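Local atomic coordinates of putative methyltransferase (Emericella variicolor, PDB entry 7DMB), a protein that probably transfers methyl groups from S-adenosyl-L-methionine as a trans-acting enzyme of calbistrin biosynthesis, and binds the product cofactor S-adenosyl-L-homocysteine. Residues L34-D39 with N191-T196; Q269-G274 with R299-P304; C290-L295 with K354-E359. All coordinates share one frame; numbering follows the deposited sequence.

Contact 1. Residues L34-D39 with N191-T196; sequences LQWTPD and NLMGRT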
loop_
_atom_site.group_PDB
_atom_site.type_symbol
_atom_site.label_atom_id
_atom_site.label_comp_id
_atom_site.label_asym_id
_atom_site.label_seq_id
_atom_site.Cartn_x
_atom_site.Cartn_y
_atom_site.Cartn_z
ATOM N N LEU A 34 -8.690 -0.688 -23.070
ATOM C CA LEU A 34 -7.252 -0.511 -23.257
ATOM C C LEU A 34 -6.914 0.198 -24.566
ATOM O O LEU A 34 -5.938 0.957 -24.616
ATOM C CB LEU A 34 -6.551 -1.865 -23.187
ATOM C CG LEU A 34 -6.707 -2.587 -21.848
ATOM C CD1 LEU A 34 -6.119 -3.971 -21.938
ATOM C CD2 LEU A 34 -6.027 -1.788 -20.732
ATOM N N GLN A 35 -7.694 -0.032 -25.625
ATOM C CA GLN A 35 -7.505 0.648 -26.915
ATOM C C GLN A 35 -6.087 0.456 -27.474
ATOM O O GLN A 35 -5.480 1.384 -28.009
ATOM C CB GLN A 35 -7.857 2.136 -26.799
ATOM C CG GLN A 35 -9.354 2.409 -26.589
ATOM C CD GLN A 35 -9.641 3.849 -26.208
ATOM O OE1 GLN A 35 -8.847 4.746 -26.483
ATOM N NE2 GLN A 35 -10.786 4.078 -25.566
ATOM N N TRP A 36 -5.549 -0.756 -27.339
ATOM C CA TRP A 36 -4.234 -1.092 -27.885
ATOM C C TRP A 36 -4.308 -1.822 -29.222
ATOM O O TRP A 36 -3.295 -1.923 -29.923
ATOM C CB TRP A 36 -3.457 -1.968 -26.893
ATOM C CG TRP A 36 -2.932 -1.240 -25.669
ATOM C CD1 TRP A 36 -2.843 0.114 -25.484
ATOM C CD2 TRP A 36 -2.427 -1.839 -24.470
ATOM N NE1 TRP A 36 -2.311 0.391 -24.250
ATOM C CE2 TRP A 36 -2.051 -0.789 -23.604
ATOM C CE3 TRP A 36 -2.252 -3.163 -24.046
ATOM C CZ2 TRP A 36 -1.515 -1.021 -22.338
ATOM C CZ3 TRP A 36 -1.716 -3.394 -22.795
ATOM C CH2 TRP A 36 -1.348 -2.325 -21.955
ATOM N N THR A 37 -5.468 -2.357 -29.563
ATOM C CA THR A 37 -5.731 -3.044 -30.815
ATOM C C THR A 37 -7.102 -2.587 -31.279
ATOM O O THR A 37 -7.880 -2.050 -30.482
ATOM C CB THR A 37 -5.716 -4.568 -30.638
ATOM O OG1 THR A 37 -6.606 -4.920 -29.571
ATOM C CG2 THR A 37 -4.316 -5.065 -30.317
ATOM N N PRO A 38 -7.432 -2.774 -32.558
ATOM C CA PRO A 38 -8.813 -2.503 -32.981
ATOM C C PRO A 38 -9.824 -3.395 -32.276
ATOM O O PRO A 38 -11.016 -3.062 -32.256
ATOM C CB PRO A 38 -8.782 -2.756 -34.495
ATOM C CG PRO A 38 -7.572 -3.595 -34.734
ATOM C CD PRO A 38 -6.578 -3.201 -33.681
ATOM N N ASP A 39 -9.368 -4.499 -31.664
ATOM C CA ASP A 39 -10.199 -5.450 -30.927
ATOM C C ASP A 39 -10.971 -4.827 -29.766
ATOM O O ASP A 39 -11.845 -5.500 -29.203
ATOM C CB ASP A 39 -9.354 -6.587 -30.324
ATOM C CG ASP A 39 -8.318 -7.171 -31.282
ATOM O OD1 ASP A 39 -8.524 -7.124 -32.517
ATOM O OD2 ASP A 39 -7.289 -7.688 -30.786
ATOM N N ASN A 191 -3.794 -9.924 -16.840
ATOM C CA ASN A 191 -3.922 -10.910 -17.908
ATOM C C ASN A 191 -4.487 -10.277 -19.184
ATOM O O ASN A 191 -4.015 -10.564 -20.286
ATOM C CB ASN A 191 -4.782 -12.075 -17.420
ATOM C CG ASN A 191 -4.939 -13.162 -18.460
ATOM O OD1 ASN A 191 -6.013 -13.334 -19.024
ATOM N ND2 ASN A 191 -3.865 -13.905 -18.716
ATOM N N LEU A 192 -5.476 -9.389 -19.052
ATOM C CA LEU A 192 -6.061 -8.748 -20.229
ATOM C C LEU A 192 -5.021 -7.915 -20.978
ATOM O O LEU A 192 -4.897 -8.021 -22.205
ATOM C CB LEU A 192 -7.262 -7.887 -19.822
ATOM C CG LEU A 192 -7.855 -7.003 -20.931
ATOM C CD1 LEU A 192 -8.197 -7.857 -22.135
ATOM C CD2 LEU A 192 -9.101 -6.211 -20.451
ATOM N N MET A 193 -4.258 -7.087 -20.252
ATOM C CA MET A 193 -3.151 -6.349 -20.856
ATOM C C MET A 193 -2.173 -7.277 -21.568
ATOM O O MET A 193 -1.733 -6.991 -22.691
ATOM C CB MET A 193 -2.418 -5.548 -19.782
ATOM C CG MET A 193 -3.259 -4.491 -19.135
ATOM S SD MET A 193 -2.444 -3.873 -17.676
ATOM C CE MET A 193 -3.219 -2.254 -17.558
ATOM N N GLY A 194 -1.817 -8.393 -20.930
ATOM C CA GLY A 194 -0.823 -9.285 -21.508
ATOM C C GLY A 194 -1.338 -10.061 -22.708
ATOM O O GLY A 194 -0.634 -10.216 -23.710
ATOM N N ARG A 195 -2.568 -10.564 -22.630
ATOM C CA ARG A 195 -3.143 -11.175 -23.817
ATOM C C ARG A 195 -3.326 -10.159 -24.941
ATOM O O ARG A 195 -3.273 -10.532 -26.123
ATOM C CB ARG A 195 -4.467 -11.845 -23.471
ATOM C CG ARG A 195 -4.301 -13.176 -22.732
ATOM C CD ARG A 195 -5.651 -13.812 -22.461
ATOM N NE ARG A 195 -6.446 -13.001 -21.545
ATOM C CZ ARG A 195 -7.443 -12.199 -21.911
ATOM N NH1 ARG A 195 -7.776 -12.092 -23.192
ATOM N NH2 ARG A 195 -8.108 -11.510 -20.993
ATOM N N THR A 196 -3.531 -8.873 -24.601
ATOM C CA THR A 196 -3.713 -7.843 -25.626
ATOM C C THR A 196 -2.380 -7.400 -26.216
ATOM O O THR A 196 -2.277 -7.172 -27.427
ATOM C CB THR A 196 -4.440 -6.617 -25.063
ATOM O OG1 THR A 196 -5.680 -7.002 -24.443
ATOM C CG2 THR A 196 -4.710 -5.612 -26.184
#
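Leu192 O is gripped twice by Thr196, one turn further along helix 187-196, and both residues meet Leu34 on the N-terminal loop. The backbone N of Thr196 makes the usual helical bond, while its hydroxyl OG1 gives a second, short bond of 2.6 Å to Leu192 O. The two donors arrive from opposite faces of the carbonyl plane, the hydroxyl standing 37° out of it. The setting is the Rossmann-like fold of this methyltransferase: residues 34-39, in the loop between the short strands 31-32 and 43-44, lie against the last turns of the helix that leads into strand 200-205, an inner strand of the large sheet.

Having OG1 beside its own backbone N (chi1 -54°), Thr196 keeps the hydroxyl turned back onto the helix and presents its methyl to the loop. CG2 of Thr196 thus lies 3.9 Å from Trp36 CB, and Thr37 OG1 approaches the same methyl obliquely. Leu34 contributes mainly through one branch: its CD1 is 3.6 Å from Leu192 CG and 4.0 Å from Met193 CG. The Leu34 and Leu192 side chains run past each other in opposite directions, whereas Met193 crosses Leu34 at about a right angle. Leu34 also places its CB over one face of the Trp36 ring, toward the rim.

The indole NE1 is satisfied by the carbonyl of Lys305, and the ring further touches Leu200 and Val278 on two neighbouring strands of the large sheet, so Trp36 links the loop to both helix and sheet. Its six-membered ring packs by CZ3 on Met193 CB at 3.8 Å, and the same CZ3 turns the ring edge to Met193 O, 3.6 Å away and close to the indole plane.

Contact 2. Residues Q269-G274 with R299-P304; sequences QGFEAG and RTLLQP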
loop_
_atom_site.group_PDB
_atom_site.type_symbol
_atom_site.label_atom_id
_atom_site.label_comp_id
_atom_site.label_asym_id
_atom_site.label_seq_id
_atom_site.Cartn_x
_atom_site.Cartn_y
_atom_site.Cartn_z
ATOM N N GLN A 269 17.987 9.707 -14.635
ATOM C CA GLN A 269 18.405 8.528 -13.878
ATOM C C GLN A 269 18.747 7.328 -14.758
ATOM O O GLN A 269 19.116 6.280 -14.216
ATOM C CB GLN A 269 17.315 8.128 -12.872
ATOM C CG GLN A 269 17.003 9.214 -11.840
ATOM C CD GLN A 269 15.894 8.809 -10.903
ATOM O OE1 GLN A 269 16.062 7.905 -10.073
ATOM N NE2 GLN A 269 14.743 9.458 -11.041
ATOM N N GLY A 270 18.637 7.444 -16.080
ATOM C CA GLY A 270 19.010 6.369 -16.975
ATOM C C GLY A 270 17.878 5.564 -17.581
ATOM O O GLY A 270 18.140 4.474 -18.109
ATOM N N PHE A 271 16.644 6.063 -17.525
ATOM C CA PHE A 271 15.469 5.394 -18.064
ATOM C C PHE A 271 15.027 6.092 -19.345
ATOM O O PHE A 271 15.234 7.298 -19.511
ATOM C CB PHE A 271 14.336 5.381 -17.024
ATOM C CG PHE A 271 14.633 4.487 -15.845
ATOM C CD1 PHE A 271 14.230 3.152 -15.849
ATOM C CD2 PHE A 271 15.390 4.953 -14.776
ATOM C CE1 PHE A 271 14.532 2.312 -14.786
ATOM C CE2 PHE A 271 15.703 4.119 -13.705
ATOM C CZ PHE A 271 15.267 2.794 -13.714
ATOM N N GLU A 272 14.436 5.320 -20.263
ATOM C CA GLU A 272 14.074 5.830 -21.583
ATOM C C GLU A 272 12.641 6.356 -21.560
ATOM O O GLU A 272 11.724 5.651 -21.138
ATOM C CB GLU A 272 14.228 4.745 -22.652
ATOM C CG GLU A 272 13.630 5.123 -23.985
ATOM C CD GLU A 272 14.083 4.232 -25.134
ATOM O OE1 GLU A 272 14.132 4.744 -26.271
ATOM O OE2 GLU A 272 14.378 3.036 -24.906
ATOM N N ALA A 273 12.454 7.592 -22.020
ATOM C CA ALA A 273 11.125 8.189 -22.046
ATOM C C ALA A 273 10.217 7.444 -23.017
ATOM O O ALA A 273 10.621 7.095 -24.128
ATOM C CB ALA A 273 11.217 9.659 -22.442
ATOM N N GLY A 274 8.980 7.198 -22.585
ATOM C CA GLY A 274 7.970 6.610 -23.445
ATOM C C GLY A 274 8.196 5.163 -23.823
ATOM O O GLY A 274 7.610 4.691 -24.803
ATOM N N ARG A 299 4.370 9.583 -16.231
ATOM C CA ARG A 299 3.926 9.781 -17.610
ATOM C C ARG A 299 5.105 9.816 -18.576
ATOM O O ARG A 299 5.019 9.301 -19.701
ATOM C CB ARG A 299 3.117 11.075 -17.732
ATOM C CG ARG A 299 2.603 11.334 -19.161
ATOM C CD ARG A 299 2.458 12.814 -19.442
ATOM N NE ARG A 299 1.313 13.117 -20.301
ATOM C CZ ARG A 299 1.398 13.372 -21.606
ATOM N NH1 ARG A 299 2.582 13.345 -22.218
ATOM N NH2 ARG A 299 0.298 13.640 -22.303
ATOM N N THR A 300 6.210 10.436 -18.157
ATOM C CA THR A 300 7.420 10.453 -18.976
ATOM C C THR A 300 7.826 9.045 -19.399
ATOM O O THR A 300 8.250 8.831 -20.541
ATOM C CB THR A 300 8.553 11.144 -18.206
ATOM O OG1 THR A 300 8.256 12.541 -18.099
ATOM C CG2 THR A 300 9.892 10.970 -18.895
ATOM N N LEU A 301 7.668 8.064 -18.498
ATOM C CA LEU A 301 8.050 6.686 -18.797
ATOM C C LEU A 301 7.091 5.995 -19.763
ATOM O O LEU A 301 7.499 5.039 -20.440
ATOM C CB LEU A 301 8.149 5.873 -17.497
ATOM C CG LEU A 301 9.318 6.211 -16.568
ATOM C CD1 LEU A 301 9.093 5.678 -15.163
ATOM C CD2 LEU A 301 10.633 5.662 -17.138
ATOM N N LEU A 302 5.843 6.451 -19.855
ATOM C CA LEU A 302 4.815 5.714 -20.588
ATOM C C LEU A 302 4.762 6.084 -22.071
ATOM O O LEU A 302 4.941 7.245 -22.444
ATOM C CB LEU A 302 3.451 5.968 -19.949
ATOM C CG LEU A 302 3.297 5.251 -18.604
ATOM C CD1 LEU A 302 2.115 5.803 -17.791
ATOM C CD2 LEU A 302 3.152 3.741 -18.862
ATOM N N GLN A 303 4.500 5.080 -22.913
ATOM C CA GLN A 303 4.235 5.306 -24.325
ATOM C C GLN A 303 2.905 6.064 -24.459
ATOM O O GLN A 303 2.152 6.165 -23.494
ATOM C CB GLN A 303 4.234 3.998 -25.106
ATOM C CG GLN A 303 3.101 3.049 -24.783
ATOM C CD GLN A 303 2.248 2.715 -25.986
ATOM O OE1 GLN A 303 1.954 3.575 -26.830
ATOM N NE2 GLN A 303 1.832 1.454 -26.074
ATOM N N PRO A 304 2.615 6.665 -25.620
ATOM C CA PRO A 304 1.443 7.572 -25.694
ATOM C C PRO A 304 0.118 6.896 -25.376
ATOM O O PRO A 304 -0.809 7.579 -24.926
ATOM C CB PRO A 304 1.482 8.108 -27.139
ATOM C CG PRO A 304 2.491 7.262 -27.877
ATOM C CD PRO A 304 3.401 6.651 -26.866
#
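The loop 269-274 comes closest to the end of helix 291-301 and the short strand 302-303 at Gly274, where Gly274 CA lies 4.1 Å from Gln303 CA. The directions of 271-274 and 300-303 differ by 52°, so the chains converge on this point instead of pairing along their length. Gly274 N donates to Thr300 O over 2.7 Å, in the plane of the carbonyl but somewhat bent (143° at the hydrogen). Two weaker CA-H...O contacts flank it: Ala273 CA also approaches Thr300 O, and Gly274 CA lies 3.3 Å from Leu302 O. The positive phi of Gly274 (69°) favours glycine here.

Side chains add a thin apolar layer. Leu301 starts out away from the loop, yet its CD2 returns to within 3.7 Å of Phe271 CB; the phenyl ring itself leads away, to a cation-pi contact with Arg258 and to Leu203. Ala273 CB meets the Thr300 methyl CG2 at 4.0 Å. Gln303 lays CB against Gly274 O, and its side chain, bent at chi2, carries OE1 to Lys305 N and NE2 to Asp277.

Leu301 also reaches the neighbourhood of Ile262, which binds S-adenosyl-L-homocysteine. The contact lies where the chain leaves the helix of the beta-alpha-beta crossover that joins the parallel strands 276-282 and 306-313, as in the Rossmann-like fold of AdoMet-dependent methyltransferases.

Contact 3. Residues C290-L295 with K354-E359; sequences CLVETL and KQAGFE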
loop_
_atom_site.group_PDB
_atom_site.type_symbol
_atom_site.label_atom_id
_atom_site.label_comp_id
_atom_site.label_asym_id
_atom_site.label_seq_id
_atom_site.Cartn_x
_atom_site.Cartn_y
_atom_site.Cartn_z
ATOM N N CYS A 290 5.463 15.279 -3.761
ATOM C CA CYS A 290 4.595 16.101 -4.593
ATOM C C CYS A 290 3.975 15.180 -5.635
ATOM O O CYS A 290 4.666 14.714 -6.543
ATOM C CB CYS A 290 5.406 17.239 -5.235
ATOM S SG CYS A 290 4.535 18.231 -6.457
ATOM N N LEU A 291 2.684 14.892 -5.499
ATOM C CA LEU A 291 2.097 13.834 -6.315
ATOM C C LEU A 291 2.089 14.200 -7.794
ATOM O O LEU A 291 2.294 13.332 -8.651
ATOM C CB LEU A 291 0.681 13.505 -5.840
ATOM C CG LEU A 291 0.583 13.006 -4.405
ATOM C CD1 LEU A 291 -0.812 12.529 -4.142
ATOM C CD2 LEU A 291 1.619 11.890 -4.158
ATOM N N VAL A 292 1.844 15.476 -8.117
ATOM C CA VAL A 292 1.761 15.879 -9.518
ATOM C C VAL A 292 3.111 15.704 -10.213
ATOM O O VAL A 292 3.186 15.177 -11.330
ATOM C CB VAL A 292 1.239 17.324 -9.627
ATOM C CG1 VAL A 292 1.361 17.829 -11.052
ATOM C CG2 VAL A 292 -0.217 17.400 -9.162
ATOM N N GLU A 293 4.199 16.127 -9.570
ATOM C CA GLU A 293 5.518 15.910 -10.158
ATOM C C GLU A 293 5.817 14.424 -10.284
ATOM O O GLU A 293 6.393 13.974 -11.286
ATOM C CB GLU A 293 6.583 16.607 -9.315
ATOM C CG GLU A 293 6.928 18.014 -9.789
ATOM C CD GLU A 293 7.959 18.678 -8.893
ATOM O OE1 GLU A 293 8.876 17.964 -8.433
ATOM O OE2 GLU A 293 7.857 19.903 -8.648
ATOM N N THR A 294 5.401 13.647 -9.285
ATOM C CA THR A 294 5.532 12.195 -9.334
ATOM C C THR A 294 4.755 11.606 -10.498
ATOM O O THR A 294 5.263 10.750 -11.236
ATOM C CB THR A 294 5.041 11.591 -8.029
ATOM O OG1 THR A 294 6.038 11.802 -7.029
ATOM C CG2 THR A 294 4.743 10.086 -8.199
ATOM N N LEU A 295 3.504 12.034 -10.667
ATOM C CA LEU A 295 2.721 11.497 -11.770
ATOM C C LEU A 295 3.263 11.956 -13.134
ATOM O O LEU A 295 3.241 11.178 -14.094
ATOM C CB LEU A 295 1.242 11.860 -11.562
ATOM C CG LEU A 295 0.561 11.142 -10.377
ATOM C CD1 LEU A 295 -0.709 11.827 -9.894
ATOM C CD2 LEU A 295 0.250 9.686 -10.702
ATOM N N LYS A 354 -5.159 14.413 -13.687
ATOM C CA LYS A 354 -5.460 15.383 -14.739
ATOM C C LYS A 354 -4.407 16.490 -14.799
ATOM O O LYS A 354 -4.024 16.933 -15.889
ATOM C CB LYS A 354 -6.855 15.976 -14.523
ATOM C CG LYS A 354 -7.975 14.994 -14.814
ATOM C CD LYS A 354 -9.353 15.516 -14.379
ATOM C CE LYS A 354 -10.465 14.794 -15.150
ATOM N NZ LYS A 354 -11.788 14.827 -14.436
ATOM N N GLN A 355 -3.914 16.930 -13.639
ATOM C CA GLN A 355 -2.854 17.930 -13.586
ATOM C C GLN A 355 -1.530 17.412 -14.123
ATOM O O GLN A 355 -0.644 18.220 -14.414
ATOM C CB GLN A 355 -2.635 18.416 -12.147
ATOM C CG GLN A 355 -3.698 19.371 -11.638
ATOM C CD GLN A 355 -3.992 19.199 -10.160
ATOM O OE1 GLN A 355 -3.096 19.272 -9.326
ATOM N NE2 GLN A 355 -5.258 18.967 -9.831
ATOM N N ALA A 356 -1.360 16.097 -14.244
ATOM C CA ALA A 356 -0.082 15.518 -14.642
ATOM C C ALA A 356 -0.065 15.000 -16.073
ATOM O O ALA A 356 0.914 14.367 -16.475
ATOM C CB ALA A 356 0.296 14.378 -13.692
ATOM N N GLY A 357 -1.132 15.209 -16.834
ATOM C CA GLY A 357 -1.196 14.722 -18.193
ATOM C C GLY A 357 -1.813 13.350 -18.391
ATOM O O GLY A 357 -1.608 12.752 -19.456
ATOM N N PHE A 358 -2.542 12.822 -17.409
ATOM C CA PHE A 358 -3.373 11.646 -17.619
ATOM C C PHE A 358 -4.818 12.094 -17.848
ATOM O O PHE A 358 -5.184 13.224 -17.539
ATOM C CB PHE A 358 -3.296 10.694 -16.416
ATOM C CG PHE A 358 -1.923 10.115 -16.171
ATOM C CD1 PHE A 358 -1.614 8.833 -16.597
ATOM C CD2 PHE A 358 -0.963 10.837 -15.479
ATOM C CE1 PHE A 358 -0.355 8.284 -16.355
ATOM C CE2 PHE A 358 0.297 10.301 -15.230
ATOM C CZ PHE A 358 0.603 9.027 -15.664
ATOM N N GLU A 359 -5.638 11.193 -18.405
ATOM C CA GLU A 359 -7.069 11.436 -18.593
ATOM C C GLU A 359 -7.837 11.273 -17.285
ATOM O O GLU A 359 -8.905 10.657 -17.263
ATOM C CB GLU A 359 -7.661 10.486 -19.641
ATOM C CG GLU A 359 -6.946 10.457 -20.986
ATOM C CD GLU A 359 -7.570 9.458 -21.972
ATOM O OE1 GLU A 359 -7.290 9.567 -23.193
ATOM O OE2 GLU A 359 -8.336 8.560 -21.528
#
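A Schellman motif ends helix 346-355, and the turn it forms packs through Gln355, Ala356 and Phe358 against Val292 and Leu295 on the opening turns of helix 291-301. Gly357, at positive phi, lets the chain leave the helix and turn toward strand 358-366, weakly bonded at its start and an outermost strand of the large sheet. The other helix starts just before the contact: Cys290 is its N-cap, and Leu291 N is bonded to Asp336.

The closest approach of the carbon atoms is between Leu295 CB and Ala356 CB, which lie only 3.4 Å apart, tighter than usual for van der Waals contact. Ala356 CB also sits 3.8 Å from Val292 O, so this small methyl is set between two successive turns of the helix. Nearer the surface, Val292 and Gln355 cross at about a right angle. With CG1 anti to the backbone N (chi1 171°), Val292 directs both methyls to the turn: CG1 lies against Gln355 O at 3.9 Å, while CG2 touches Gln355 OE1 at 3.4 Å. Gln355 arrives there because its chain bends at chi2 (145°), bringing the amide oxygen against the valine methyl.

Phe358 approaches from the inner side, where its ring also touches Leu353, Val298 and Leu308. It offers an edge to the helix, CE2 being 3.3 Å from Leu295 O and 4.1 Å from Leu295 CB. The carbonyl oxygen is near the ring plane.

Chemically the interface mixes apolar packing with carbonyl and amide oxygens set against C-H groups. An aromatic edge carries slightly positive hydrogens, so the approach of Phe358 to Leu295 O is probably weakly favourable, while shape and close packing hold the two elements together.

How the contacts relate
All three contacts belong to the Rossmann-like domain built on the seven-stranded mixed sheet. Contact 1 closes along the chain before the others open, whereas contacts 2 and 3 alternate their segments and share helix 291-301: contact 3 uses its start, contact 2 its end. Their centres are about 14 Å apart, and they touch directly, Arg299 NE probably bonding to Gly357 O at 3.1 Å. Contact 1 touches neither, its nearest atoms about 5 Å from contact 2; the centres lie about 20 and 24 Å away. Together they pack the N-terminal loop and crossover helix against the sheet whose strand ends and following segments bind S-adenosyl-L-homocysteine, and the turn leading into edge strand 358-366 against that helix.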